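Local coordinates for SusD superfamily protein (Bacteroides vulgatus ATCC 8482, PDB 3JQ0), which is a predicted outer-membrane protein of the SusD family that probably binds nutrients, perhaps glycans, at the bacterial cell surface, at residues 13-18 and 82-87; 155-160 and 204-209; 322-327 and 332-337. One frame throughout, in Å; residues are numbered along the deposited sequence.

Overall arrangement
Contacts 1, 2 and 3 follow one another in series along the chain. The first two belong to its helical part: contact 1 pairs helix 9-25 with helix 75-91, and contact 2 links helix 149-167 to helix 204-217. Their centres lie 25 Å apart and their nearest atoms about 6 Å apart, without touching. Helix 97-122 is a shared neighbour of both, consistent with the TPR-like helical half of SusD proteins. Contact 3, the hairpin of strands 320-326 and 332-339, sits on the opposite side of the chain's centre, 50 Å from contact 1 and 48 Å from contact 2, centre to centre, so the hairpin probably belongs to a region built separately from those helices.

Contact 1 (13-18 and 82-87); sequences TAFNTG and INQMIA
The Phe15 ring meets Met85 and Gln84 at different atoms, both obliquely, neither squarely over a face nor in the ring plane. At CD1 stands the selenium of Met85, a selenomethionine, with SE 3.7 Å from Phe15 CD1; SE lies 63° off the ring normal, a Met-aromatic contact. Further round the ring, Phe15 CZ touches Gln84 OE1 at 3.7 Å, the amide plane turned well away from that of the ring. Trp6 adds a further aromatic neighbour to Phe15 and also touches Gln84.

Phe15 CG lies anti to the backbone N (chi1 -159°), which sends the ring across the gap between the helices. Met85 runs past it in the opposite direction; bent at chi2 and then extended, it carries its terminal CE to Asn16 CB at 4.0 Å. The flexible methionine chain, selenium here standing in for sulfur, suits this place because it moulds itself between an aromatic ring and an aliphatic carbon. The amide of Asn16 turns elsewhere, its ND2 bonded to Glu106. Replacing Phe15 by an alanine would probably open a gap beside the Met85 selenium and take one aromatic neighbour from the Gln84 amide, leaving it Trp6.

The segment axes approach to 10.5 Å at 151°, a near-antiparallel pair of helices, 9-25 and 75-91, bridged by long side chains in the N-terminal helical region of a SusD-family protein.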
ATOM      1  N   THR A  13      25.124   4.053  11.571  1.00 14.28           N
ATOM      2  CA  THR A  13      23.868   4.767  11.760  1.00 14.28           C
ATOM      3  C   THR A  13      23.516   5.532  10.475  1.00 13.84           C
ATOM      4  O   THR A  13      22.377   5.476   9.994  1.00 14.08           O
ATOM      5  CB  THR A  13      23.956   5.712  12.942  1.00 15.17           C
ATOM      6  OG1 THR A  13      24.190   4.947  14.129  1.00 17.33           O
ATOM      7  CG2 THR A  13      22.684   6.536  13.070  1.00 18.17           C
ATOM      8  N   ALA A  14      24.497   6.253   9.926  1.00 14.44           N
ATOM      9  CA  ALA A  14      24.275   7.072   8.742  1.00 14.16           C
ATOM     10  C   ALA A  14      23.918   6.180   7.556  1.00 13.23           C
ATOM     11  O   ALA A  14      23.050   6.511   6.755  1.00 12.98           O
ATOM     12  CB  ALA A  14      25.528   7.904   8.432  1.00 16.33           C
ATOM     13  N   PHE A  15      24.618   5.076   7.378  1.00 12.00           N
ATOM     14  CA  PHE A  15      24.346   4.214   6.216  1.00 12.21           C
ATOM     15  C   PHE A  15      22.942   3.588   6.314  1.00 10.34           C
ATOM     16  O   PHE A  15      22.209   3.556   5.329  1.00 11.38           O
ATOM     17  CB  PHE A  15      25.428   3.131   6.066  1.00 13.04           C
ATOM     18  CG  PHE A  15      25.510   2.554   4.688  1.00 13.07           C
ATOM     19  CD1 PHE A  15      24.735   1.482   4.293  1.00 12.41           C
ATOM     20  CD2 PHE A  15      26.338   3.141   3.749  1.00 15.05           C
ATOM     21  CE1 PHE A  15      24.812   0.982   3.056  1.00 12.61           C
ATOM     22  CE2 PHE A  15      26.451   2.626   2.499  1.00 15.08           C
ATOM     23  CZ  PHE A  15      25.678   1.520   2.145  1.00 14.51           C
ATOM     24  N   ASN A  16      22.588   3.149   7.513  1.00 10.66           N
ATOM     25  CA  ASN A  16      21.259   2.600   7.746  1.00 10.32           C
ATOM     26  C   ASN A  16      20.168   3.636   7.464  1.00 10.00           C
ATOM     27  O   ASN A  16      19.115   3.356   6.869  1.00 10.13           O
ATOM     28  CB  ASN A  16      21.137   2.077   9.184  1.00 10.26           C
ATOM     29  CG  ASN A  16      19.856   1.327   9.418  1.00  9.51           C
ATOM     30  OD1 ASN A  16      19.474   0.452   8.613  1.00 10.73           O
ATOM     31  ND2 ASN A  16      19.197   1.617  10.544  1.00 11.10           N
ATOM     32  N   THR A  17      20.424   4.872   7.908  1.00 10.37           N
ATOM     33  CA  THR A  17      19.504   5.954   7.675  1.00 11.00           C
ATOM     34  C   THR A  17      19.365   6.170   6.150  1.00 10.72           C
ATOM     35  O   THR A  17      18.259   6.364   5.624  1.00 11.24           O
ATOM     36  CB  THR A  17      19.972   7.224   8.426  1.00 12.00           C
ATOM     37  OG1 THR A  17      19.977   6.906   9.815  1.00 14.25           O
ATOM     38  CG2 THR A  17      19.056   8.407   8.160  1.00 14.37           C
ATOM     39  N   GLY A  18      20.494   6.107   5.440  1.00 10.93           N
ATOM     40  CA  GLY A  18      20.477   6.221   4.006  1.00 10.89           C
ATOM     41  C   GLY A  18      19.688   5.110   3.312  1.00  9.60           C
ATOM     42  O   GLY A  18      18.984   5.386   2.307  1.00 10.34           O
ATOM     43  N   ILE A  82      21.978  -2.281   0.303  1.00 10.11           N
ATOM     44  CA  ILE A  82      21.609  -3.169   1.395  1.00  9.79           C
ATOM     45  C   ILE A  82      22.665  -4.280   1.504  1.00 10.04           C
ATOM     46  O   ILE A  82      23.074  -4.678   2.604  1.00 11.44           O
ATOM     47  CB  ILE A  82      20.187  -3.761   1.204  1.00  8.97           C
ATOM     48  CG1 ILE A  82      19.109  -2.665   1.254  1.00  9.81           C
ATOM     49  CG2 ILE A  82      19.938  -4.831   2.256  1.00 10.67           C
ATOM     50  CD1 ILE A  82      17.737  -3.111   0.750  1.00 10.21           C
ATOM     51  N   ASN A  83      23.032  -4.848   0.360  1.00 11.05           N
ATOM     52  CA  ASN A  83      24.031  -5.920   0.354  1.00 11.78           C
ATOM     53  C   ASN A  83      25.358  -5.496   0.979  1.00 12.26           C
ATOM     54  O   ASN A  83      25.987  -6.237   1.746  1.00 13.35           O
ATOM     55  CB  ASN A  83      24.257  -6.412  -1.060  1.00 11.85           C
ATOM     56  CG  ASN A  83      23.021  -7.104  -1.664  1.00 11.52           C
ATOM     57  OD1 ASN A  83      22.090  -7.499  -0.961  1.00 12.35           O
ATOM     58  ND2 ASN A  83      23.015  -7.247  -2.975  1.00 11.55           N
ATOM     59  N   GLN A  84      25.767  -4.273   0.699  1.00 11.82           N
ATOM     60  CA  GLN A  84      26.919  -3.680   1.365  1.00 12.67           C
ATOM     61  C   GLN A  84      26.735  -3.567   2.885  1.00 12.51           C
ATOM     62  O   GLN A  84      27.620  -3.973   3.646  1.00 13.26           O
ATOM     63  CB  GLN A  84      27.198  -2.317   0.750  1.00 13.57           C
ATOM     64  CG  GLN A  84      28.395  -1.598   1.333  1.00 15.34           C
ATOM     65  CD  GLN A  84      28.710  -0.287   0.659  1.00 19.25           C
ATOM     66  OE1 GLN A  84      28.029   0.128  -0.288  1.00 23.00           O
ATOM     67  NE2 GLN A  84      29.730   0.390   1.166  1.00 25.04           N
HETATM   68  N   MSE A  85      25.583  -3.046   3.328  1.00 12.32           N
HETATM   69  CA  MSE A  85      25.331  -2.980   4.755  1.00 11.96           C
HETATM   70  C   MSE A  85      25.413  -4.356   5.401  1.00 12.22           C
HETATM   71  O   MSE A  85      25.969  -4.509   6.489  1.00 13.43           O
HETATM   72  CB  MSE A  85      23.950  -2.356   5.031  1.00 10.98           C
HETATM   73  CG  MSE A  85      23.591  -2.171   6.471  1.00 11.77           C
HETATM   74 SE   MSE A  85      24.652  -0.765   7.277  1.00 11.61          SE
HETATM   75  CE  MSE A  85      23.864  -0.836   9.074  1.00 12.03           C
ATOM     76  N   ILE A  86      24.828  -5.378   4.769  1.00 12.04           N
ATOM     77  CA  ILE A  86      24.867  -6.725   5.333  1.00 12.46           C
ATOM     78  C   ILE A  86      26.323  -7.184   5.530  1.00 13.78           C
ATOM     79  O   ILE A  86      26.709  -7.697   6.598  1.00 14.77           O
ATOM     80  CB  ILE A  86      24.072  -7.753   4.488  1.00 12.29           C
ATOM     81  CG1 ILE A  86      22.575  -7.445   4.568  1.00 12.34           C
ATOM     82  CG2 ILE A  86      24.368  -9.211   4.941  1.00 13.36           C
ATOM     83  CD1 ILE A  86      21.729  -8.116   3.486  1.00 13.40           C
ATOM     84  N   ALA A  87      27.114  -7.015   4.491  1.00 13.67           N
ATOM     85  CA  ALA A  87      28.517  -7.457   4.588  1.00 14.76           C
ATOM     86  C   ALA A  87      29.295  -6.701   5.667  1.00 14.97           C
ATOM     87  O   ALA A  87      29.961  -7.315   6.524  1.00 17.70           O
ATOM     88  CB  ALA A  87      29.192  -7.303   3.267  1.00 15.44           C
TER

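Contact 2 (155-160 and 204-209); sequences QIKKDI and NSDYTI
Charge attraction is the direct link between Lys157 and Asp206, and it is a loose one. Lys157 NZ stands 4.0 Å from Asp206 OD2, a long salt bridge, and the two side chains cross at about a right angle. Lysine suits the position because the helices are far apart here, the nearest CA atoms, those of Lys157 and Asp206, being separated by 11.4 Å. Its chain is fully extended beyond CG, with chi2, chi3 and chi4 all close to 180°, and so carries the ammonium group across about half of that interval. The short aspartate has less to span: with CG anti to the carbonyl carbon (chi1 -80°), its carboxylate comes nearer the lysine than its CB direction alone would suggest.

Hydrogen bonding supplies the closer grip. Water 1 accepts from Lys157 NZ at 2.8 Å and donates to Asp206 OD1 at 2.7 Å, bridging the charges through the carboxylate oxygen that the salt bridge does not use. Ser196 provides a second link, since its OG is bonded both to Lys157 NZ and to Asp206 OD2. Both carboxylate oxygens are therefore engaged, which would be expected to limit rotation of the group.

Within segment 155-160, Gln155 NE2 donates to Asp159 OD2 at 3.2 Å, an almost straight bond (169°) that meets the oxygen from above the carboxylate plane. The same aspartate forms a salt bridge with Arg111 of helix 97-122.

A cation-pi contact with Tyr193 gives Lys157 a further partner. Both Tyr193 and Ser196 belong to helix 182-199, which thus mediates between helices 149-167 and 204-217, while helix 97-122 packs against Gln155, Ile156 and Asp159.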
ATOM      1  N   GLN A 155      14.787 -17.277  -1.888  1.00  9.31           N
ATOM      2  CA  GLN A 155      15.688 -16.266  -1.358  1.00  9.38           C
ATOM      3  C   GLN A 155      14.953 -15.307  -0.411  1.00  8.94           C
ATOM      4  O   GLN A 155      15.495 -14.952   0.655  1.00  9.51           O
ATOM      5  CB  GLN A 155      16.356 -15.500  -2.502  1.00  9.76           C
ATOM      6  CG  GLN A 155      17.332 -14.443  -1.980  1.00 11.40           C
ATOM      7  CD  GLN A 155      18.513 -15.022  -1.239  1.00 12.03           C
ATOM      8  OE1 GLN A 155      19.015 -16.080  -1.616  1.00 13.95           O
ATOM      9  NE2 GLN A 155      18.950 -14.348  -0.163  1.00 12.99           N
ATOM     10  N   ILE A 156      13.745 -14.904  -0.768  1.00  8.53           N
ATOM     11  CA  ILE A 156      12.942 -14.074   0.099  1.00  9.12           C
ATOM     12  C   ILE A 156      12.785 -14.773   1.467  1.00  8.31           C
ATOM     13  O   ILE A 156      12.952 -14.141   2.525  1.00  8.71           O
ATOM     14  CB  ILE A 156      11.571 -13.742  -0.556  1.00  8.89           C
ATOM     15  CG1 ILE A 156      11.754 -12.790  -1.718  1.00  8.73           C
ATOM     16  CG2 ILE A 156      10.546 -13.233   0.454  1.00  9.06           C
ATOM     17  CD1 ILE A 156      10.573 -12.743  -2.673  1.00  8.98           C
ATOM     18  N   LYS A 157      12.425 -16.052   1.434  1.00  8.92           N
ATOM     19  CA  LYS A 157      12.233 -16.812   2.667  1.00  8.55           C
ATOM     20  C   LYS A 157      13.529 -16.936   3.479  1.00  8.90           C
ATOM     21  O   LYS A 157      13.514 -16.886   4.704  1.00  9.38           O
ATOM     22  CB  LYS A 157      11.612 -18.160   2.388  1.00  9.18           C
ATOM     23  CG  LYS A 157      10.170 -18.048   1.981  1.00  9.38           C
ATOM     24  CD  LYS A 157       9.576 -19.366   1.555  1.00 10.24           C
ATOM     25  CE  LYS A 157       8.089 -19.236   1.250  1.00 11.72           C
ATOM     26  NZ  LYS A 157       7.589 -20.551   0.726  1.00 14.46           N
ATOM     27  N   LYS A 158      14.664 -17.102   2.793  1.00  9.34           N
ATOM     28  CA  LYS A 158      15.941 -17.176   3.468  0.52  9.22           C
ATOM     29  C   LYS A 158      16.278 -15.866   4.172  1.00  8.97           C
ATOM     30  O   LYS A 158      16.766 -15.852   5.295  1.00  9.76           O
ATOM     31  CB  LYS A 158      17.009 -17.568   2.438  0.52  9.36           C
ATOM     32  CG  LYS A 158      18.413 -17.823   2.998  0.52 10.41           C
ATOM     33  CD  LYS A 158      19.395 -18.148   1.888  0.52 12.56           C
ATOM     34  CE  LYS A 158      20.814 -18.303   2.437  0.52 15.32           C
ATOM     35  NZ  LYS A 158      21.878 -18.337   1.413  0.52 19.51           N
ATOM     36  N   ASP A 159      16.009 -14.750   3.477  1.00  9.04           N
ATOM     37  CA  ASP A 159      16.259 -13.441   4.077  1.00  8.84           C
ATOM     38  C   ASP A 159      15.294 -13.143   5.225  1.00  8.78           C
ATOM     39  O   ASP A 159      15.690 -12.513   6.198  1.00  9.39           O
ATOM     40  CB  ASP A 159      16.206 -12.387   2.987  1.00  8.76           C
ATOM     41  CG  ASP A 159      17.454 -12.376   2.130  1.00  9.61           C
ATOM     42  OD1 ASP A 159      18.525 -12.811   2.608  1.00 11.22           O
ATOM     43  OD2 ASP A 159      17.366 -11.848   0.976  1.00 10.39           O
ATOM     44  N   ILE A 160      14.026 -13.553   5.103  1.00  8.70           N
ATOM     45  CA  ILE A 160      13.073 -13.401   6.198  1.00  8.72           C
ATOM     46  C   ILE A 160      13.598 -14.178   7.435  1.00  8.94           C
ATOM     47  O   ILE A 160      13.567 -13.678   8.564  1.00  9.16           O
ATOM     48  CB  ILE A 160      11.665 -13.869   5.794  1.00  8.87           C
ATOM     49  CG1 ILE A 160      11.046 -12.866   4.822  1.00  9.41           C
ATOM     50  CG2 ILE A 160      10.798 -14.119   7.025  1.00  9.71           C
ATOM     51  CD1 ILE A 160       9.815 -13.370   4.112  1.00 10.74           C
ATOM     52  N   ASN A 204      -1.766 -25.516   2.884  1.00  9.37           N
ATOM     53  CA  ASN A 204      -2.093 -25.255   4.253  1.00  9.30           C
ATOM     54  C   ASN A 204      -0.874 -25.051   5.143  1.00  8.74           C
ATOM     55  O   ASN A 204      -0.918 -24.227   6.064  1.00  9.55           O
ATOM     56  CB  ASN A 204      -3.013 -26.335   4.803  1.00 10.30           C
ATOM     57  CG  ASN A 204      -4.342 -26.348   4.126  1.00 13.60           C
ATOM     58  OD1 ASN A 204      -4.832 -25.323   3.660  1.00 15.76           O
ATOM     59  ND2 ASN A 204      -4.932 -27.496   4.038  1.00 17.44           N
ATOM     60  N   SER A 205       0.221 -25.775   4.892  1.00  7.90           N
ATOM     61  CA  SER A 205       1.368 -25.583   5.733  1.00  8.14           C
ATOM     62  C   SER A 205       1.954 -24.152   5.628  1.00  8.25           C
ATOM     63  O   SER A 205       2.412 -23.581   6.619  1.00  8.56           O
ATOM     64  CB  SER A 205       2.406 -26.639   5.453  1.00 10.11           C
ATOM     65  OG  SER A 205       2.865 -26.611   4.162  1.00 13.26           O
ATOM     66  N   ASP A 206       1.915 -23.586   4.449  1.00  7.80           N
ATOM     67  CA  ASP A 206       2.321 -22.190   4.259  1.00  7.32           C
ATOM     68  C   ASP A 206       1.308 -21.221   4.885  1.00  7.01           C
ATOM     69  O   ASP A 206       1.705 -20.229   5.481  1.00  7.98           O
ATOM     70  CB  ASP A 206       2.509 -21.851   2.793  1.00  7.40           C
ATOM     71  CG  ASP A 206       3.843 -22.316   2.226  1.00  8.48           C
ATOM     72  OD1 ASP A 206       4.722 -22.761   3.009  1.00  9.74           O
ATOM     73  OD2 ASP A 206       3.996 -22.180   0.996  1.00  9.21           O
ATOM     74  N   TYR A 207      -0.001 -21.500   4.774  1.00  7.44           N
ATOM     75  CA  TYR A 207      -1.014 -20.655   5.442  1.00  7.64           C
ATOM     76  C   TYR A 207      -0.836 -20.669   6.949  1.00  7.30           C
ATOM     77  O   TYR A 207      -1.017 -19.633   7.607  1.00  8.11           O
ATOM     78  CB  TYR A 207      -2.411 -21.119   5.055  1.00  7.82           C
ATOM     79  CG  TYR A 207      -2.741 -21.058   3.576  1.00  7.52           C
ATOM     80  CD1 TYR A 207      -2.173 -20.120   2.708  1.00  7.18           C
ATOM     81  CD2 TYR A 207      -3.627 -21.979   3.034  1.00  7.71           C
ATOM     82  CE1 TYR A 207      -2.550 -20.061   1.390  1.00  7.58           C
ATOM     83  CE2 TYR A 207      -3.996 -21.966   1.696  1.00  7.90           C
ATOM     84  CZ  TYR A 207      -3.452 -20.983   0.890  1.00  7.40           C
ATOM     85  OH  TYR A 207      -3.792 -20.866  -0.448  1.00  9.11           O
ATOM     86  N   THR A 208      -0.460 -21.815   7.515  1.00  8.26           N
ATOM     87  CA  THR A 208      -0.189 -21.892   8.946  1.00  8.50           C
ATOM     88  C   THR A 208       0.996 -21.031   9.350  1.00  7.56           C
ATOM     89  O   THR A 208       0.959 -20.286  10.322  1.00  8.15           O
ATOM     90  CB  THR A 208       0.000 -23.361   9.392  1.00  8.79           C
ATOM     91  OG1 THR A 208      -1.215 -24.059   9.172  1.00 10.81           O
ATOM     92  CG2 THR A 208       0.457 -23.469  10.822  1.00 11.14           C
ATOM     93  N   ILE A 209       2.085 -21.097   8.573  1.00  7.47           N
ATOM     94  CA  ILE A 209       3.234 -20.215   8.821  1.00  7.35           C
ATOM     95  C   ILE A 209       2.815 -18.750   8.756  1.00  6.83           C
ATOM     96  O   ILE A 209       3.207 -17.938   9.580  1.00  7.35           O
ATOM     97  CB  ILE A 209       4.413 -20.551   7.864  1.00  7.61           C
ATOM     98  CG1 ILE A 209       4.933 -21.970   8.178  1.00  8.75           C
ATOM     99  CG2 ILE A 209       5.512 -19.526   7.984  1.00  8.78           C
ATOM    100  CD1 ILE A 209       5.798 -22.535   7.092  1.00 10.38           C
TER
HETATM  101  O   HOH W   1       7.354 -22.722   2.481  1.00 12.63           O

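Contact 3 (322-327 and 332-337); sequences AVYKKD and VSYFGP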
ATOM      1  N   ALA A 322     -16.743  14.207  -2.108  1.00  6.96           N
ATOM      2  CA  ALA A 322     -17.551  14.483  -3.293  1.00  6.84           C
ATOM      3  C   ALA A 322     -17.528  15.975  -3.573  1.00  6.83           C
ATOM      4  O   ALA A 322     -17.850  16.790  -2.695  1.00  8.59           O
ATOM      5  CB  ALA A 322     -18.999  13.996  -3.057  1.00  8.32           C
ATOM      6  N   VAL A 323     -17.259  16.320  -4.819  1.00  6.60           N
ATOM      7  CA  VAL A 323     -17.463  17.672  -5.300  1.00  6.36           C
ATOM      8  C   VAL A 323     -18.608  17.691  -6.318  1.00  6.33           C
ATOM      9  O   VAL A 323     -18.909  16.697  -6.976  1.00  6.82           O
ATOM     10  CB  VAL A 323     -16.168  18.306  -5.858  1.00  7.16           C
ATOM     11  CG1 VAL A 323     -15.076  18.367  -4.779  1.00  8.39           C
ATOM     12  CG2 VAL A 323     -15.639  17.623  -7.119  1.00  8.39           C
ATOM     13  N   TYR A 324     -19.248  18.834  -6.343  1.00  6.64           N
ATOM     14  CA  TYR A 324     -20.455  19.106  -7.083  1.00  7.03           C
ATOM     15  C   TYR A 324     -20.207  20.313  -7.966  1.00  6.30           C
ATOM     16  O   TYR A 324     -19.208  21.038  -7.858  1.00  7.30           O
ATOM     17  CB  TYR A 324     -21.645  19.362  -6.103  1.00  7.01           C
ATOM     18  CG  TYR A 324     -21.944  18.197  -5.212  1.00  7.42           C
ATOM     19  CD1 TYR A 324     -21.124  17.888  -4.125  1.00  7.91           C
ATOM     20  CD2 TYR A 324     -23.052  17.393  -5.448  1.00  7.84           C
ATOM     21  CE1 TYR A 324     -21.378  16.803  -3.323  1.00  9.50           C
ATOM     22  CE2 TYR A 324     -23.310  16.298  -4.639  1.00  9.44           C
ATOM     23  CZ  TYR A 324     -22.455  15.977  -3.607  1.00 10.19           C
ATOM     24  OH  TYR A 324     -22.702  14.877  -2.789  1.00 12.67           O
ATOM     25  N   LYS A 325     -21.151  20.578  -8.868  1.00  6.88           N
ATOM     26  CA  LYS A 325     -21.210  21.881  -9.530  0.51  7.86           C
ATOM     27  C   LYS A 325     -22.656  22.371  -9.485  1.00  8.23           C
ATOM     28  O   LYS A 325     -23.629  21.580  -9.594  1.00  9.36           O
ATOM     29  CB  LYS A 325     -20.651  21.832 -10.960  0.51  8.75           C
ATOM     30  CG  LYS A 325     -19.125  21.707 -11.020  0.51  9.50           C
ATOM     31  CD  LYS A 325     -18.585  21.309 -12.391  0.51 11.77           C
ATOM     32  CE  LYS A 325     -18.790  22.317 -13.462  0.51 13.22           C
ATOM     33  NZ  LYS A 325     -18.353  21.720 -14.816  0.51 13.91           N
ATOM     34  N   LYS A 326     -22.796  23.676  -9.330  1.00  7.58           N
ATOM     35  CA  LYS A 326     -24.103  24.320  -9.343  1.00  7.69           C
ATOM     36  C   LYS A 326     -24.215  25.066 -10.657  1.00  7.51           C
ATOM     37  O   LYS A 326     -23.417  25.983 -10.929  1.00  8.67           O
ATOM     38  CB  LYS A 326     -24.220  25.284  -8.182  1.00  8.48           C
ATOM     39  CG  LYS A 326     -25.634  25.943  -8.133  1.00 10.10           C
ATOM     40  CD  LYS A 326     -25.869  26.633  -6.816  1.00 12.26           C
ATOM     41  CE  LYS A 326     -24.995  27.775  -6.631  1.00 15.08           C
ATOM     42  NZ  LYS A 326     -25.266  28.460  -5.305  1.00 19.38           N
ATOM     43  N   ASP A 327     -25.146  24.702 -11.494  1.00  8.20           N
ATOM     44  CA  ASP A 327     -25.295  25.327 -12.788  1.00  8.50           C
ATOM     45  C   ASP A 327     -25.966  26.692 -12.671  1.00  8.11           C
ATOM     46  O   ASP A 327     -26.380  27.118 -11.589  1.00  8.49           O
ATOM     47  CB  ASP A 327     -25.937  24.346 -13.782  1.00  9.48           C
ATOM     48  CG  ASP A 327     -27.325  23.987 -13.467  1.00  8.82           C
ATOM     49  OD1 ASP A 327     -28.079  24.826 -12.929  1.00  8.87           O
ATOM     50  OD2 ASP A 327     -27.682  22.847 -13.868  1.00  9.64           O
ATOM     51  N   VAL A 332     -27.791  21.791  -8.358  1.00  7.53           N
ATOM     52  CA  VAL A 332     -26.559  21.230  -7.818  1.00  7.89           C
ATOM     53  C   VAL A 332     -26.477  19.773  -8.217  1.00  8.39           C
ATOM     54  O   VAL A 332     -27.394  19.003  -7.918  1.00  9.53           O
ATOM     55  CB  VAL A 332     -26.517  21.387  -6.305  1.00  8.68           C
ATOM     56  CG1 VAL A 332     -25.241  20.750  -5.685  1.00  9.97           C
ATOM     57  CG2 VAL A 332     -26.662  22.851  -5.863  1.00  9.35           C
ATOM     58  N   SER A 333     -25.408  19.373  -8.899  1.00  8.12           N
ATOM     59  CA  SER A 333     -25.228  18.015  -9.419  0.55  7.94           C
ATOM     60  C   SER A 333     -23.870  17.464  -8.953  1.00  7.77           C
ATOM     61  O   SER A 333     -22.864  18.182  -9.014  1.00  8.64           O
ATOM     62  CB  SER A 333     -25.270  18.078 -10.946  0.55  7.89           C
ATOM     63  OG  SER A 333     -26.580  18.459 -11.364  0.55  8.61           O
ATOM     64  N   TYR A 334     -23.835  16.196  -8.586  1.00  8.14           N
ATOM     65  CA  TYR A 334     -22.612  15.509  -8.265  1.00  7.93           C
ATOM     66  C   TYR A 334     -21.693  15.503  -9.475  1.00  7.18           C
ATOM     67  O   TYR A 334     -22.137  15.200 -10.586  1.00  8.51           O
ATOM     68  CB  TYR A 334     -22.932  14.080  -7.859  1.00  8.26           C
ATOM     69  CG  TYR A 334     -21.731  13.174  -7.697  1.00  7.73           C
ATOM     70  CD1 TYR A 334     -20.777  13.406  -6.704  1.00  8.02           C
ATOM     71  CD2 TYR A 334     -21.523  12.100  -8.522  1.00  8.52           C
ATOM     72  CE1 TYR A 334     -19.656  12.573  -6.574  1.00  8.10           C
ATOM     73  CE2 TYR A 334     -20.431  11.290  -8.414  1.00  8.81           C
ATOM     74  CZ  TYR A 334     -19.503  11.513  -7.409  1.00  7.36           C
ATOM     75  OH  TYR A 334     -18.394  10.711  -7.261  1.00  8.01           O
ATOM     76  N   PHE A 335     -20.433  15.843  -9.259  1.00  7.06           N
ATOM     77  CA  PHE A 335     -19.464  15.948 -10.341  1.00  7.31           C
ATOM     78  C   PHE A 335     -18.428  14.821 -10.249  1.00  7.57           C
ATOM     79  O   PHE A 335     -18.149  14.143 -11.240  1.00  9.16           O
ATOM     80  CB  PHE A 335     -18.872  17.341 -10.382  1.00  7.63           C
ATOM     81  CG  PHE A 335     -18.019  17.602 -11.622  1.00  8.30           C
ATOM     82  CD1 PHE A 335     -18.575  17.556 -12.894  1.00 10.23           C
ATOM     83  CD2 PHE A 335     -16.670  17.896 -11.510  1.00  8.92           C
ATOM     84  CE1 PHE A 335     -17.749  17.777 -14.014  1.00 10.48           C
ATOM     85  CE2 PHE A 335     -15.890  18.156 -12.608  1.00  9.72           C
ATOM     86  CZ  PHE A 335     -16.424  18.082 -13.850  1.00 10.66           C
ATOM     87  N   GLY A 336     -17.848  14.606  -9.079  1.00  6.94           N
ATOM     88  CA  GLY A 336     -16.955  13.491  -8.904  1.00  6.50           C
ATOM     89  C   GLY A 336     -16.276  13.543  -7.562  1.00  6.66           C
ATOM     90  O   GLY A 336     -16.444  14.491  -6.789  1.00  7.17           O
ATOM     91  N   PRO A 337     -15.415  12.548  -7.312  1.00  6.60           N
ATOM     92  CA  PRO A 337     -14.690  12.468  -6.031  1.00  6.55           C
ATOM     93  C   PRO A 337     -13.286  13.019  -6.158  1.00  6.44           C
ATOM     94  O   PRO A 337     -12.661  12.944  -7.245  1.00  6.81           O
ATOM     95  CB  PRO A 337     -14.672  10.956  -5.766  1.00  7.01           C
ATOM     96  CG  PRO A 337     -14.509  10.388  -7.134  1.00  7.27           C
ATOM     97  CD  PRO A 337     -15.261  11.284  -8.079  1.00  6.78           C
TER
HETATM   98  O   HOH W   2     -26.413  20.488 -13.197  0.50 12.30           O
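Val323 O is gripped by two consecutive amides, Phe335 N at 2.9 Å and Gly336 N at 3.1 Å. The first lies in the carbonyl plane on a lone pair, whereas the second is tilted 31° from that plane. Two residues facing one make this a classic beta bulge, which shifts the register of the antiparallel hairpin. Gly336 O receives Val323 N in return, at 2.8 Å. Glycine fits here because a CB would clash with Pro337 CD. Beyond the bulge, Lys325 and Ser333 form a regular hydrogen-bonded pair.

The side chains of Tyr324 and Tyr334 diverge, yet their rings meet in a T-shaped stack, the edge of Tyr334 toward the face of Tyr324, with centroids 5.9 Å apart and planes at 71°. The small methyl of Ala322 meets the Tyr334 ring at its edge, CB lying 3.9 Å from CE1. Tyr334 OH is bonded to Arg302 O, and a glycerol, probably from the crystallisation liquor, lies close to this side chain.

Phe335 faces Lys325 instead. In the lysine conformer given, one of two, CG anti to the carbonyl carbon (chi1 -73°) and an extended chi2 bring CD over the ring centre, 3.7 Å from the Phe335 centroid, as a CH-pi contact; the bend at chi3 then carries NZ to an off-centre cation-pi position. Nearer the turn, water 2 joins Asp327 OD2 to Ser333 OG in the serine conformer given.

Backbone bonds thus set the strand pairing, the tyrosine stack adds dispersion between the strands, and the lysine may contribute modest electrostatic attraction while in this conformer.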